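Local coordinates for protein copper-containing nitrite reductase (Thermus scotoductus, PDB 6HBE) that probably reduces nitrite to nitric oxide as a trimeric copper enzyme, with an extra cupredoxin-like domain joined to its nitrite reductase core, at residues R143-L148 / Y199-F204; Y224-G229 / V250-V255; I416-P421 / G436-Y441. All blocks are in the same frame, centred on the assembly; numbering follows the deposited sequence.

Contact 1: R143-L148 / Y199-F204; sequences RMEREL and YLRIYF
Met-144 and Glu-145 of the helix 143-148 meet the ring of Tyr-199 and the guanidinium of Arg-201 on the strand 199-204. CG of Met-144 lies over one face of the Tyr-199 ring, 4.1 Å from its centroid and displaced toward the rim. The sulfur comes in obliquely, with SD 3.4 Å from Tyr-199 CD1, a Met-aromatic contact. The methionine and the tyrosine run alongside one another in opposite senses. CG of Met-144 lies opposite the backbone N (chi1 -167°) and the chain runs on extended to SD, which brings the sulfur beside the ring. Leu-148 adds CD1, which approaches Tyr-199 CD2 obliquely at 3.8 Å.

The polar half is a salt bridge. Arg-201 NH1 donates to Glu-145 OE1 at 2.9 Å, with an N-H...O angle of 164°. The oxygen is met on its anti side, and carboxylate and guanidinium are nearly coplanar.

The helix lies in the connection between strands 131-137 and 154-163 and packs on a sheet of the second cupredoxin domain. The axes of the two short segments come within 10.2 Å and run roughly antiparallel, at 157°.

The next shell fixes the guanidinium. NH1 of Arg-201 also donates to Tyr-199 OH at 2.9 Å. NE and NH2 both grip Tyr-203 OH side-on, in the guanidinium plane. Three groups therefore restrict its rotation, and the charge of this buried arginine is probably balanced mainly by Glu-145. Tyr-199 OH is bonded in turn to Glu-252 on the neighbouring strand, while Tyr-203 OH is bonded to Glu-137 and its ring stacks with Tyr-157.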
loop_
_atom_site.group_PDB
_atom_site.type_symbol
_atom_site.label_atom_id
_atom_site.label_comp_id
_atom_site.label_asym_id
_atom_site.label_seq_id
_atom_site.Cartn_x
_atom_site.Cartn_y
_atom_site.Cartn_z
ATOM N N ARG C 143 -31.905 7.751 -9.411
ATOM C CA ARG C 143 -32.596 7.134 -10.540
ATOM C C ARG C 143 -33.566 5.988 -10.190
ATOM O O ARG C 143 -34.692 5.956 -10.732
ATOM C CB ARG C 143 -31.576 6.716 -11.597
ATOM C CG ARG C 143 -32.151 5.995 -12.796
ATOM C CD ARG C 143 -31.157 5.957 -13.936
ATOM N NE ARG C 143 -31.413 4.829 -14.807
ATOM C CZ ARG C 143 -30.651 4.481 -15.831
ATOM N NH1 ARG C 143 -29.586 5.203 -16.159
ATOM N NH2 ARG C 143 -30.965 3.399 -16.534
ATOM N N MET C 144 -33.169 5.064 -9.303
ATOM C CA MET C 144 -34.039 3.941 -8.928
ATOM C C MET C 144 -35.267 4.402 -8.118
ATOM O O MET C 144 -36.342 3.816 -8.236
ATOM C CB MET C 144 -33.289 2.831 -8.164
ATOM C CG MET C 144 -34.086 1.516 -8.028
ATOM S SD MET C 144 -33.142 0.164 -7.243
ATOM C CE MET C 144 -32.085 -0.324 -8.613
ATOM N N GLU C 145 -35.121 5.427 -7.283
ATOM C CA GLU C 145 -36.292 6.020 -6.607
ATOM C C GLU C 145 -37.257 6.627 -7.632
ATOM O O GLU C 145 -38.457 6.378 -7.575
ATOM C CB GLU C 145 -35.894 7.080 -5.578
ATOM C CG GLU C 145 -37.094 7.826 -4.964
ATOM C CD GLU C 145 -36.823 8.481 -3.607
ATOM O OE1 GLU C 145 -35.699 8.403 -3.049
ATOM O OE2 GLU C 145 -37.776 9.085 -3.071
ATOM N N ARG C 146 -36.732 7.392 -8.573
ATOM C CA ARG C 146 -37.567 7.997 -9.619
ATOM C C ARG C 146 -38.312 6.903 -10.385
ATOM O O ARG C 146 -39.546 6.936 -10.455
ATOM C CB ARG C 146 -36.741 8.874 -10.571
ATOM C CG ARG C 146 -37.572 9.515 -11.683
ATOM C CD ARG C 146 -36.805 10.487 -12.584
ATOM N NE ARG C 146 -35.756 9.838 -13.387
ATOM C CZ ARG C 146 -34.432 9.902 -13.193
ATOM N NH1 ARG C 146 -33.886 10.595 -12.195
ATOM N NH2 ARG C 146 -33.630 9.241 -14.026
ATOM N N GLU C 147 -37.563 5.931 -10.915
ATOM C CA GLU C 147 -38.122 4.795 -11.676
ATOM C C GLU C 147 -39.163 3.952 -10.942
ATOM O O GLU C 147 -40.130 3.520 -11.561
ATOM C CB GLU C 147 -37.004 3.869 -12.214
ATOM C CG GLU C 147 -36.159 4.499 -13.333
ATOM C CD GLU C 147 -34.937 3.671 -13.723
ATOM O OE1 GLU C 147 -34.571 2.713 -13.016
ATOM O OE2 GLU C 147 -34.330 3.954 -14.753
ATOM N N LEU C 148 -38.981 3.693 -9.649
ATOM C CA LEU C 148 -39.934 2.872 -8.904
ATOM C C LEU C 148 -41.102 3.667 -8.298
ATOM O O LEU C 148 -42.104 3.073 -7.880
ATOM C CB LEU C 148 -39.211 2.072 -7.806
ATOM C CG LEU C 148 -38.165 1.061 -8.310
ATOM C CD1 LEU C 148 -37.459 0.429 -7.116
ATOM C CD2 LEU C 148 -38.785 -0.019 -9.186
ATOM N N TYR C 199 -35.657 -2.887 -2.480
ATOM C CA TYR C 199 -34.826 -1.787 -2.985
ATOM C C TYR C 199 -33.950 -1.256 -1.833
ATOM O O TYR C 199 -34.458 -0.619 -0.892
ATOM C CB TYR C 199 -35.718 -0.700 -3.609
ATOM C CG TYR C 199 -35.132 0.692 -3.804
ATOM C CD1 TYR C 199 -33.744 0.919 -3.988
ATOM C CD2 TYR C 199 -35.985 1.811 -3.858
ATOM C CE1 TYR C 199 -33.245 2.200 -4.154
ATOM C CE2 TYR C 199 -35.481 3.101 -4.034
ATOM C CZ TYR C 199 -34.118 3.290 -4.205
ATOM O OH TYR C 199 -33.648 4.576 -4.380
ATOM N N LEU C 200 -32.640 -1.551 -1.898
ATOM C CA LEU C 200 -31.672 -1.033 -0.920
ATOM C C LEU C 200 -30.958 0.212 -1.433
ATOM O O LEU C 200 -30.610 0.279 -2.610
ATOM C CB LEU C 200 -30.621 -2.107 -0.568
ATOM C CG LEU C 200 -31.140 -3.451 -0.047
ATOM C CD1 LEU C 200 -29.970 -4.337 0.371
ATOM C CD2 LEU C 200 -32.117 -3.345 1.127
ATOM N N ARG C 201 -30.722 1.187 -0.548
ATOM C CA ARG C 201 -29.802 2.308 -0.857
ATOM C C ARG C 201 -28.673 2.336 0.197
ATOM O O ARG C 201 -28.940 2.405 1.394
ATOM C CB ARG C 201 -30.531 3.655 -0.985
ATOM C CG ARG C 201 -29.687 4.772 -1.640
ATOM C CD ARG C 201 -30.564 5.773 -2.391
ATOM N NE ARG C 201 -31.223 6.719 -1.491
ATOM C CZ ARG C 201 -32.465 7.221 -1.621
ATOM N NH1 ARG C 201 -33.283 6.874 -2.615
ATOM N NH2 ARG C 201 -32.884 8.103 -0.722
ATOM N N ILE C 202 -27.416 2.254 -0.273
ATOM C CA ILE C 202 -26.230 2.115 0.589
ATOM C C ILE C 202 -25.480 3.454 0.492
ATOM O O ILE C 202 -25.267 3.976 -0.608
ATOM C CB ILE C 202 -25.328 0.935 0.141
ATOM C CG1 ILE C 202 -26.114 -0.393 0.184
ATOM C CG2 ILE C 202 -24.073 0.820 1.022
ATOM C CD1 ILE C 202 -25.468 -1.518 -0.597
ATOM N N TYR C 203 -25.135 4.016 1.634
ATOM C CA TYR C 203 -24.347 5.251 1.733
ATOM C C TYR C 203 -22.991 4.794 2.290
ATOM O O TYR C 203 -22.907 4.412 3.464
ATOM C CB TYR C 203 -25.040 6.241 2.671
ATOM C CG TYR C 203 -26.427 6.724 2.219
ATOM C CD1 TYR C 203 -27.568 5.920 2.391
ATOM C CD2 TYR C 203 -26.599 7.986 1.666
ATOM C CE1 TYR C 203 -28.832 6.361 2.001
ATOM C CE2 TYR C 203 -27.860 8.446 1.260
ATOM C CZ TYR C 203 -28.974 7.617 1.421
ATOM O OH TYR C 203 -30.236 8.040 1.044
ATOM N N PHE C 204 -21.948 4.824 1.449
ATOM C CA PHE C 204 -20.627 4.251 1.803
ATOM C C PHE C 204 -19.546 5.325 1.832
ATOM O O PHE C 204 -19.390 6.051 0.847
ATOM C CB PHE C 204 -20.236 3.180 0.779
ATOM C CG PHE C 204 -18.846 2.600 0.999
ATOM C CD1 PHE C 204 -18.536 1.981 2.187
ATOM C CD2 PHE C 204 -17.890 2.624 -0.007
ATOM C CE1 PHE C 204 -17.285 1.442 2.410
ATOM C CE2 PHE C 204 -16.637 2.044 0.198
ATOM C CZ PHE C 204 -16.335 1.482 1.425
#

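Contact 2: Y224-G229 / V250-V255; sequences YMYYQG and VIEWRV
Tyr-226 reaches across to Glu-252, and its hydroxyl donates to OE1 at 2.8 Å from OH. The oxygen lies at the ring edge, in the ring plane, but the hydroxyl meets it from above the carboxylate plane. Ring and carboxylate are 65° apart. Glu-252 has CG beside its backbone N (chi1 -64°) and an extended chain beyond, which carries the carboxylate over to the tyrosines. The same OE1 sits at the edge of the Tyr-224 ring, 3.5 Å from CD2. In both tyrosines CG stands opposite the carbonyl carbon (chi1 near -50°), which lays the rings along the same face of the sheet with an edge turned to OE1. OE1 also accepts from Met-144 N, and OE2 is taken up by Tyr-199, so both oxygens of this buried carboxylate are engaged. The Tyr-224 hydroxyl bonds Glu-147.

On the other face of the sheet, Met-225 CG is 4.1 Å from Ile-251 CG1, the two chains running alongside. At the turn, Val-250 CG2 rests 3.6 Å from Gly-229 CA.

Backbone bonds pair Tyr-224 with Glu-252 and Tyr-226 with Val-250 in hydrogen-bonded positions. Tyr-226 O takes Val-250 N at 3.1 Å and also Gly-229 N, which closes a type II turn. These are adjacent antiparallel strands in one sheet of the beta sandwich of the second cupredoxin domain.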
loop_
_atom_site.group_PDB
_atom_site.type_symbol
_atom_site.label_atom_id
_atom_site.label_comp_id
_atom_site.label_asym_id
_atom_site.label_seq_id
_atom_site.Cartn_x
_atom_site.Cartn_y
_atom_site.Cartn_z
ATOM N N TYR C 224 -27.014 1.015 -9.981
ATOM C CA TYR C 224 -26.626 2.423 -10.159
ATOM C C TYR C 224 -25.743 2.858 -8.991
ATOM O O TYR C 224 -26.064 2.563 -7.864
ATOM C CB TYR C 224 -27.858 3.345 -10.184
ATOM C CG TYR C 224 -28.967 2.948 -11.145
ATOM C CD1 TYR C 224 -28.706 2.697 -12.494
ATOM C CD2 TYR C 224 -30.302 2.878 -10.708
ATOM C CE1 TYR C 224 -29.730 2.329 -13.383
ATOM C CE2 TYR C 224 -31.341 2.512 -11.590
ATOM C CZ TYR C 224 -31.048 2.235 -12.920
ATOM O OH TYR C 224 -32.078 1.894 -13.784
ATOM N N MET C 225 -24.671 3.597 -9.268
ATOM C CA MET C 225 -23.810 4.175 -8.238
ATOM C C MET C 225 -23.526 5.638 -8.560
ATOM O O MET C 225 -23.450 6.005 -9.709
ATOM C CB MET C 225 -22.476 3.428 -8.128
ATOM C CG MET C 225 -22.561 1.933 -8.274
ATOM S SD MET C 225 -21.094 1.031 -7.739
ATOM C CE MET C 225 -19.837 1.777 -8.763
ATOM N N TYR C 226 -23.323 6.441 -7.521
ATOM C CA TYR C 226 -23.093 7.871 -7.658
ATOM C C TYR C 226 -21.825 8.253 -6.908
ATOM O O TYR C 226 -21.791 8.189 -5.675
ATOM C CB TYR C 226 -24.313 8.640 -7.133
ATOM C CG TYR C 226 -25.612 8.130 -7.725
ATOM C CD1 TYR C 226 -26.321 7.089 -7.117
ATOM C CD2 TYR C 226 -26.130 8.676 -8.901
ATOM C CE1 TYR C 226 -27.508 6.603 -7.674
ATOM C CE2 TYR C 226 -27.310 8.201 -9.458
ATOM C CZ TYR C 226 -28.000 7.179 -8.851
ATOM O OH TYR C 226 -29.173 6.703 -9.399
ATOM N N TYR C 227 -20.785 8.638 -7.635
ATOM C CA TYR C 227 -19.513 9.039 -7.015
ATOM C C TYR C 227 -19.696 10.334 -6.190
ATOM O O TYR C 227 -20.318 11.300 -6.667
ATOM C CB TYR C 227 -18.399 9.169 -8.044
ATOM C CG TYR C 227 -16.982 9.464 -7.492
ATOM C CD1 TYR C 227 -16.352 8.615 -6.574
ATOM C CD2 TYR C 227 -16.268 10.580 -7.924
ATOM C CE1 TYR C 227 -15.063 8.889 -6.097
ATOM C CE2 TYR C 227 -14.978 10.861 -7.473
ATOM C CZ TYR C 227 -14.368 10.016 -6.560
ATOM O OH TYR C 227 -13.084 10.356 -6.116
ATOM N N GLN C 228 -19.208 10.280 -4.949
ATOM C CA GLN C 228 -19.405 11.287 -3.885
ATOM C C GLN C 228 -20.847 11.370 -3.358
ATOM O O GLN C 228 -21.151 12.239 -2.540
ATOM C CB GLN C 228 -18.943 12.676 -4.337
ATOM C CG GLN C 228 -17.515 12.674 -4.913
ATOM C CD GLN C 228 -16.447 12.707 -3.821
ATOM O OE1 GLN C 228 -16.576 13.447 -2.849
ATOM N NE2 GLN C 228 -15.371 11.961 -4.014
ATOM N N GLY C 229 -21.720 10.477 -3.804
ATOM C CA GLY C 229 -23.169 10.616 -3.553
ATOM C C GLY C 229 -23.913 11.686 -4.371
ATOM O O GLY C 229 -25.119 11.914 -4.127
ATOM N N VAL C 250 -22.981 6.684 -3.182
ATOM C CA VAL C 250 -24.353 6.139 -2.961
ATOM C C VAL C 250 -24.621 5.029 -4.002
ATOM O O VAL C 250 -24.292 5.184 -5.175
ATOM C CB VAL C 250 -25.433 7.246 -3.025
ATOM C CG1 VAL C 250 -26.838 6.673 -2.989
ATOM C CG2 VAL C 250 -25.253 8.197 -1.854
ATOM N N ILE C 251 -25.144 3.889 -3.551
ATOM C CA ILE C 251 -25.375 2.716 -4.401
ATOM C C ILE C 251 -26.874 2.319 -4.275
ATOM O O ILE C 251 -27.398 2.239 -3.168
ATOM C CB ILE C 251 -24.461 1.565 -3.930
ATOM C CG1 ILE C 251 -22.975 1.923 -4.177
ATOM C CG2 ILE C 251 -24.820 0.233 -4.583
ATOM C CD1 ILE C 251 -22.024 1.116 -3.293
ATOM N N GLU C 252 -27.536 2.097 -5.412
ATOM C CA GLU C 252 -28.898 1.546 -5.476
ATOM C C GLU C 252 -28.848 0.129 -6.077
ATOM O O GLU C 252 -28.251 -0.065 -7.136
ATOM C CB GLU C 252 -29.769 2.461 -6.352
ATOM C CG GLU C 252 -29.971 3.855 -5.796
ATOM C CD GLU C 252 -30.882 4.706 -6.689
ATOM O OE1 GLU C 252 -30.574 4.894 -7.869
ATOM O OE2 GLU C 252 -31.920 5.181 -6.198
ATOM N N TRP C 253 -29.452 -0.847 -5.395
ATOM C CA TRP C 253 -29.447 -2.234 -5.810
ATOM C C TRP C 253 -30.717 -2.905 -5.269
ATOM O O TRP C 253 -31.095 -2.682 -4.119
ATOM C CB TRP C 253 -28.167 -2.948 -5.250
ATOM C CG TRP C 253 -28.056 -4.460 -5.477
ATOM C CD1 TRP C 253 -27.940 -5.114 -6.675
ATOM C CD2 TRP C 253 -27.968 -5.475 -4.465
ATOM N NE1 TRP C 253 -27.854 -6.473 -6.470
ATOM C CE2 TRP C 253 -27.877 -6.718 -5.125
ATOM C CE3 TRP C 253 -28.053 -5.460 -3.070
ATOM C CZ2 TRP C 253 -27.786 -7.931 -4.431
ATOM C CZ3 TRP C 253 -27.961 -6.665 -2.384
ATOM C CH2 TRP C 253 -27.847 -7.882 -3.068
ATOM N N ARG C 254 -31.356 -3.726 -6.096
ATOM C CA ARG C 254 -32.434 -4.618 -5.640
ATOM C C ARG C 254 -31.905 -5.979 -5.270
ATOM O O ARG C 254 -31.121 -6.562 -6.014
ATOM C CB ARG C 254 -33.518 -4.753 -6.702
ATOM C CG ARG C 254 -34.351 -3.481 -6.781
ATOM C CD ARG C 254 -35.194 -3.401 -8.023
ATOM N NE ARG C 254 -34.396 -3.214 -9.231
ATOM C CZ ARG C 254 -34.875 -2.763 -10.390
ATOM N NH1 ARG C 254 -36.158 -2.436 -10.523
ATOM N NH2 ARG C 254 -34.066 -2.643 -11.435
ATOM N N VAL C 255 -32.349 -6.490 -4.130
ATOM C CA VAL C 255 -31.988 -7.829 -3.690
ATOM C C VAL C 255 -32.667 -8.782 -4.712
ATOM O O VAL C 255 -33.896 -8.668 -4.925
ATOM C CB VAL C 255 -32.470 -8.141 -2.258
ATOM C CG1 VAL C 255 -32.045 -9.536 -1.839
ATOM C CG2 VAL C 255 -31.924 -7.157 -1.220
#

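Contact 3: I416-P421 / G436-Y441; sequences ITFTKP and GIIRVY
Val-440 places CG1 anti to its backbone N (chi1 -172°) and CG2 beside that N, and both methyls meet the segment 416-421. Phe-418 has CG anti to its carbonyl carbon (chi1 -69°), which swings the ring toward the strand 436-441. Phe-418 and Val-440 meet nearly perpendicular to each other. CG2 of Val-440 lies 3.8 Å from Phe-418 CB and approaches the ring obliquely. Farther along the ring, Phe-418 CZ meets Ile-438 CD1 at 4.2 Å. Ile-416 CG2 lies over one face of the same ring.

This is the plastocyanin/azurin-like domain. Strands 413-417 and 435-443 belong to its two different sheets, and these side chains pack between them. Ile-365 also touches Phe-418. With an alanine here, Val-440 loses both methyls, which is likely to leave a gap beside Phe-418 and its ring freer to shift.

Past the phenylalanine the chain turns back toward the strand. Val-440 CG1 comes 3.5 Å from Lys-420 O. Pro-421 CA makes a CA-H...O contact with Val-440 O at 3.3 Å. No hydrogen bond links the two segments. Pro-421 also packs on Ala-338 of the third subunit.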
loop_
_atom_site.group_PDB
_atom_site.type_symbol
_atom_site.label_atom_id
_atom_site.label_comp_id
_atom_site.label_asym_id
_atom_site.label_seq_id
_atom_site.Cartn_x
_atom_site.Cartn_y
_atom_site.Cartn_z
ATOM N N ILE C 416 21.786 9.488 25.016
ATOM C CA ILE C 416 21.866 9.252 26.462
ATOM C C ILE C 416 22.570 7.921 26.680
ATOM O O ILE C 416 22.188 6.915 26.090
ATOM C CB ILE C 416 20.467 9.155 27.109
ATOM C CG1 ILE C 416 19.712 10.466 26.954
ATOM C CG2 ILE C 416 20.573 8.768 28.580
ATOM C CD1 ILE C 416 18.226 10.330 27.244
ATOM N N THR C 417 23.594 7.913 27.531
ATOM C CA THR C 417 24.293 6.677 27.894
ATOM C C THR C 417 23.854 6.265 29.300
ATOM O O THR C 417 23.946 7.084 30.232
ATOM C CB THR C 417 25.813 6.894 27.860
ATOM O OG1 THR C 417 26.191 7.382 26.566
ATOM C CG2 THR C 417 26.577 5.594 28.154
ATOM N N PHE C 418 23.374 5.026 29.441
ATOM C CA PHE C 418 22.884 4.476 30.709
ATOM C C PHE C 418 23.981 3.585 31.342
ATOM O O PHE C 418 24.440 2.630 30.719
ATOM C CB PHE C 418 21.569 3.678 30.497
ATOM C CG PHE C 418 20.392 4.538 30.123
ATOM C CD1 PHE C 418 19.621 5.148 31.098
ATOM C CD2 PHE C 418 20.056 4.737 28.790
ATOM C CE1 PHE C 418 18.541 5.953 30.759
ATOM C CE2 PHE C 418 18.987 5.546 28.441
ATOM C CZ PHE C 418 18.218 6.146 29.424
ATOM N N THR C 419 24.419 3.930 32.556
ATOM C CA THR C 419 25.536 3.215 33.250
ATOM C C THR C 419 25.130 2.320 34.438
ATOM O O THR C 419 25.945 1.515 34.922
ATOM C CB THR C 419 26.579 4.228 33.793
ATOM O OG1 THR C 419 25.960 5.072 34.776
ATOM C CG2 THR C 419 27.164 5.086 32.645
ATOM N N LYS C 420 23.890 2.452 34.904
ATOM C CA LYS C 420 23.419 1.733 36.081
ATOM C C LYS C 420 22.048 1.125 35.798
ATOM O O LYS C 420 21.314 1.665 34.961
ATOM C CB LYS C 420 23.295 2.712 37.255
ATOM C CG LYS C 420 24.586 3.429 37.650
ATOM C CD LYS C 420 24.416 4.156 38.979
ATOM C CE LYS C 420 25.415 5.293 39.153
ATOM N NZ LYS C 420 26.811 4.794 39.222
ATOM N N PRO C 421 21.698 0.013 36.491
ATOM C CA PRO C 421 20.385 -0.594 36.299
ATOM C C PRO C 421 19.251 0.262 36.832
ATOM O O PRO C 421 19.467 1.113 37.708
ATOM C CB PRO C 421 20.476 -1.936 37.045
ATOM C CG PRO C 421 21.588 -1.786 38.016
ATOM C CD PRO C 421 22.506 -0.715 37.498
ATOM N N GLY C 436 6.338 5.743 26.605
ATOM C CA GLY C 436 7.284 4.653 26.403
ATOM C C GLY C 436 8.009 4.256 27.679
ATOM O O GLY C 436 7.876 4.939 28.712
ATOM N N ILE C 437 8.775 3.170 27.584
ATOM C CA ILE C 437 9.548 2.590 28.715
ATOM C C ILE C 437 10.963 2.269 28.278
ATOM O O ILE C 437 11.181 1.722 27.174
ATOM C CB ILE C 437 8.884 1.300 29.261
ATOM C CG1 ILE C 437 7.575 1.626 30.002
ATOM C CG2 ILE C 437 9.822 0.528 30.184
ATOM C CD1 ILE C 437 6.691 0.440 30.302
ATOM N N ILE C 438 11.944 2.571 29.144
ATOM C CA ILE C 438 13.294 2.017 29.018
ATOM C C ILE C 438 13.661 1.297 30.325
ATOM O O ILE C 438 13.450 1.852 31.420
ATOM C CB ILE C 438 14.359 3.111 28.720
ATOM C CG1 ILE C 438 14.182 3.674 27.309
ATOM C CG2 ILE C 438 15.783 2.557 28.855
ATOM C CD1 ILE C 438 14.979 4.930 27.042
ATOM N N ARG C 439 14.180 0.079 30.201
ATOM C CA ARG C 439 14.725 -0.680 31.325
ATOM C C ARG C 439 16.167 -0.997 31.026
ATOM O O ARG C 439 16.494 -1.355 29.902
ATOM C CB ARG C 439 13.986 -1.985 31.541
ATOM C CG ARG C 439 12.486 -1.829 31.636
ATOM C CD ARG C 439 11.836 -3.102 32.142
ATOM N NE ARG C 439 10.383 -2.932 32.272
ATOM C CZ ARG C 439 9.445 -3.384 31.422
ATOM N NH1 ARG C 439 9.750 -4.098 30.344
ATOM N NH2 ARG C 439 8.163 -3.137 31.677
ATOM N N VAL C 440 17.023 -0.887 32.050
ATOM C CA VAL C 440 18.462 -1.096 31.908
ATOM C C VAL C 440 18.863 -2.236 32.843
ATOM O O VAL C 440 18.623 -2.153 34.043
ATOM C CB VAL C 440 19.273 0.180 32.239
ATOM C CG1 VAL C 440 20.744 -0.012 31.894
ATOM C CG2 VAL C 440 18.717 1.382 31.483
ATOM N N TYR C 441 19.463 -3.282 32.291
ATOM C CA TYR C 441 19.773 -4.482 33.050
ATOM C C TYR C 441 21.273 -4.657 33.244
ATOM O O TYR C 441 22.073 -4.108 32.499
ATOM C CB TYR C 441 19.115 -5.741 32.451
ATOM C CG TYR C 441 19.623 -6.207 31.093
ATOM C CD1 TYR C 441 19.032 -5.757 29.912
ATOM C CD2 TYR C 441 20.646 -7.146 30.990
ATOM C CE1 TYR C 441 19.472 -6.207 28.669
ATOM C CE2 TYR C 441 21.102 -7.590 29.756
ATOM C CZ TYR C 441 20.508 -7.119 28.590
ATOM O OH TYR C 441 20.962 -7.556 27.363
#

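Contacts 1 and 2 share one sheet, since strands 199-208 and 248-254 are neighbours in it. Their centres are about 7 Å apart, and the helix 143-148 touches residues of both. A buried glutamate of contact 2 ties back to contact 1. Contact 3 lies in another domain, with its centre about 62 Å from that of contact 1 and about 57 Å from that of contact 2. Contact 2 is buried throughout and adds a strand pairing to its side-chain bonds. Contact 1 joins helix to sheet through a salt bridge and an aromatic face, and reaches partly exposed residues. Contact 3 is mostly apolar, between a strand of one sheet and the chain that follows strand 413-417 of the other, with an exposed lysine at its margin.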